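Local structure of iron-regulated transcriptional activator AFT2 (Saccharomyces cerevisiae, 4LMG) at residues K114-E117 with N118-Q121. The protein activates genes of the iron regulon when iron is scarce, by recognising the CACCC iron-responsive element in their promoters through its WRKY-GCM1-type DNA-binding domain. Numbering follows the deposited sequence.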
loop_
_atom_site.group_PDB
_atom_site.type_symbol
_atom_site.label_atom_id
_atom_site.label_comp_id
_atom_site.label_asym_id
_atom_site.label_seq_id
_atom_site.Cartn_x
_atom_site.Cartn_y
_atom_site.Cartn_z
ATOM N N LYS A 114 -14.090 -11.553 -9.510
ATOM C CA LYS A 114 -14.648 -10.854 -8.361
ATOM C C LYS A 114 -15.619 -9.772 -8.823
ATOM O O LYS A 114 -16.651 -9.542 -8.192
ATOM C CB LYS A 114 -13.539 -10.245 -7.502
ATOM C CG LYS A 114 -12.743 -11.269 -6.709
ATOM C CD LYS A 114 -11.683 -10.606 -5.846
ATOM C CE LYS A 114 -11.009 -11.623 -4.936
ATOM N NZ LYS A 114 -9.924 -11.010 -4.119
ATOM N N PHE A 115 -15.280 -9.110 -9.924
ATOM C CA PHE A 115 -16.159 -8.108 -10.521
ATOM C C PHE A 115 -17.477 -8.748 -10.935
ATOM O O PHE A 115 -18.552 -8.199 -10.699
ATOM C CB PHE A 115 -15.482 -7.465 -11.733
ATOM C CG PHE A 115 -16.434 -6.782 -12.678
ATOM C CD1 PHE A 115 -16.914 -5.512 -12.404
ATOM C CD2 PHE A 115 -16.837 -7.406 -13.849
ATOM C CE1 PHE A 115 -17.786 -4.878 -13.277
ATOM C CE2 PHE A 115 -17.706 -6.779 -14.723
ATOM C CZ PHE A 115 -18.182 -5.512 -14.437
ATOM N N LYS A 116 -17.378 -9.924 -11.547
ATOM C CA LYS A 116 -18.546 -10.650 -12.023
ATOM C C LYS A 116 -19.429 -11.093 -10.861
ATOM O O LYS A 116 -20.655 -11.014 -10.936
ATOM C CB LYS A 116 -18.111 -11.865 -12.845
ATOM C CG LYS A 116 -19.217 -12.469 -13.686
ATOM C CD LYS A 116 -19.661 -11.511 -14.775
ATOM C CE LYS A 116 -20.807 -12.099 -15.580
ATOM N NZ LYS A 116 -20.486 -13.468 -16.073
ATOM N N GLU A 117 -18.801 -11.557 -9.784
ATOM C CA GLU A 117 -19.537 -12.003 -8.605
ATOM C C GLU A 117 -20.221 -10.831 -7.902
ATOM O O GLU A 117 -21.292 -10.985 -7.311
ATOM C CB GLU A 117 -18.607 -12.735 -7.634
ATOM C CG GLU A 117 -19.263 -13.155 -6.323
ATOM C CD GLU A 117 -20.226 -14.323 -6.483
ATOM O OE1 GLU A 117 -20.529 -14.702 -7.633
ATOM O OE2 GLU A 117 -20.677 -14.867 -5.453
ATOM N N ASN A 118 -19.598 -9.660 -7.965
ATOM C CA ASN A 118 -20.177 -8.462 -7.371
ATOM C C ASN A 118 -21.477 -8.065 -8.071
ATOM O O ASN A 118 -22.445 -7.661 -7.425
ATOM C CB ASN A 118 -19.171 -7.311 -7.395
ATOM C CG ASN A 118 -19.742 -6.027 -6.829
ATOM O OD1 ASN A 118 -19.979 -5.063 -7.559
ATOM N ND2 ASN A 118 -19.974 -6.009 -5.520
ATOM N N LEU A 119 -21.493 -8.194 -9.394
ATOM C CA LEU A 119 -22.700 -7.946 -10.175
ATOM C C LEU A 119 -23.829 -8.856 -9.710
ATOM O O LEU A 119 -24.961 -8.409 -9.523
ATOM C CB LEU A 119 -22.437 -8.181 -11.662
ATOM C CG LEU A 119 -21.375 -7.312 -12.333
ATOM C CD1 LEU A 119 -21.169 -7.751 -13.775
ATOM C CD2 LEU A 119 -21.761 -5.840 -12.260
ATOM N N ARG A 120 -23.514 -10.135 -9.531
ATOM C CA ARG A 120 -24.503 -11.100 -9.067
ATOM C C ARG A 120 -24.994 -10.737 -7.672
ATOM O O ARG A 120 -26.189 -10.803 -7.392
ATOM C CB ARG A 120 -23.935 -12.521 -9.085
ATOM C CG ARG A 120 -23.904 -13.151 -10.470
ATOM C CD ARG A 120 -23.491 -14.611 -10.406
ATOM N NE ARG A 120 -22.099 -14.765 -9.995
ATOM C CZ ARG A 120 -21.085 -14.930 -10.838
ATOM N NH1 ARG A 120 -21.307 -14.971 -12.146
ATOM N NH2 ARG A 120 -19.849 -15.059 -10.373
ATOM N N GLN A 121 -24.067 -10.347 -6.805
ATOM C CA GLN A 121 -24.420 -9.898 -5.465
ATOM C C GLN A 121 -25.412 -8.741 -5.531
ATOM O O GLN A 121 -26.410 -8.729 -4.814
ATOM C CB GLN A 121 -23.171 -9.472 -4.692
ATOM C CG GLN A 121 -22.224 -10.609 -4.358
ATOM C CD GLN A 121 -20.914 -10.114 -3.777
ATOM O OE1 GLN A 121 -20.631 -8.916 -3.789
ATOM N NE2 GLN A 121 -20.105 -11.036 -3.266
HETATM O O HOH W 1 -19.101 -5.389 -10.071
#
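K114 to E117 and N118 to Q121 form the last two turns of helix 110-121, where i to i+4 bonds run from N118 N to K114 O (3.0 Å), from L119 N to F115 O, from Q121 N to E117 O (2.9 Å) and, weakly, from R120 N to K116 O. This amphipathic helix belongs to the DNA-binding domain, of WRKY-GCM1 fold. F115 and L119 are buried side by side on its inner face. L119 CG lies over one face of the F115 ring, offset toward the rim, and L119 CD1 meets F115 CE2 at 3.7 Å. F115 meets Y30 and F131 edge-to-face, and L119 packs on A127 and I128 of helix 125-139. K116 also turns to that helix, and its NZ forms salt bridges with D132 and E135. K116 NZ lies 4.3 Å from R120 NH1; D132 and E135 probably offset this approach of like charges.

One water donates to both F115 O and N118 OD1, bridging backbone to side chain. N118 ND2 makes a weak bond to Q121 OE1. Q121 is a known DNA-binding residue, but the nearest atom of residues 114-121 lies about 9 Å from the bound nucleic acid.

E117 and R120 form an i to i+3 salt bridge. The E117 chain bends at chi2 (73°), which turns its carboxylate toward R120. The carboxylate and guanidinium planes stand 58° apart. K116 O lies over the centre of one guanidinium face. The grip is side-on: R120 NE and NH2 both donate to E117 OE1, each at 2.8 Å, and that oxygen lies 3° out of the guanidinium plane.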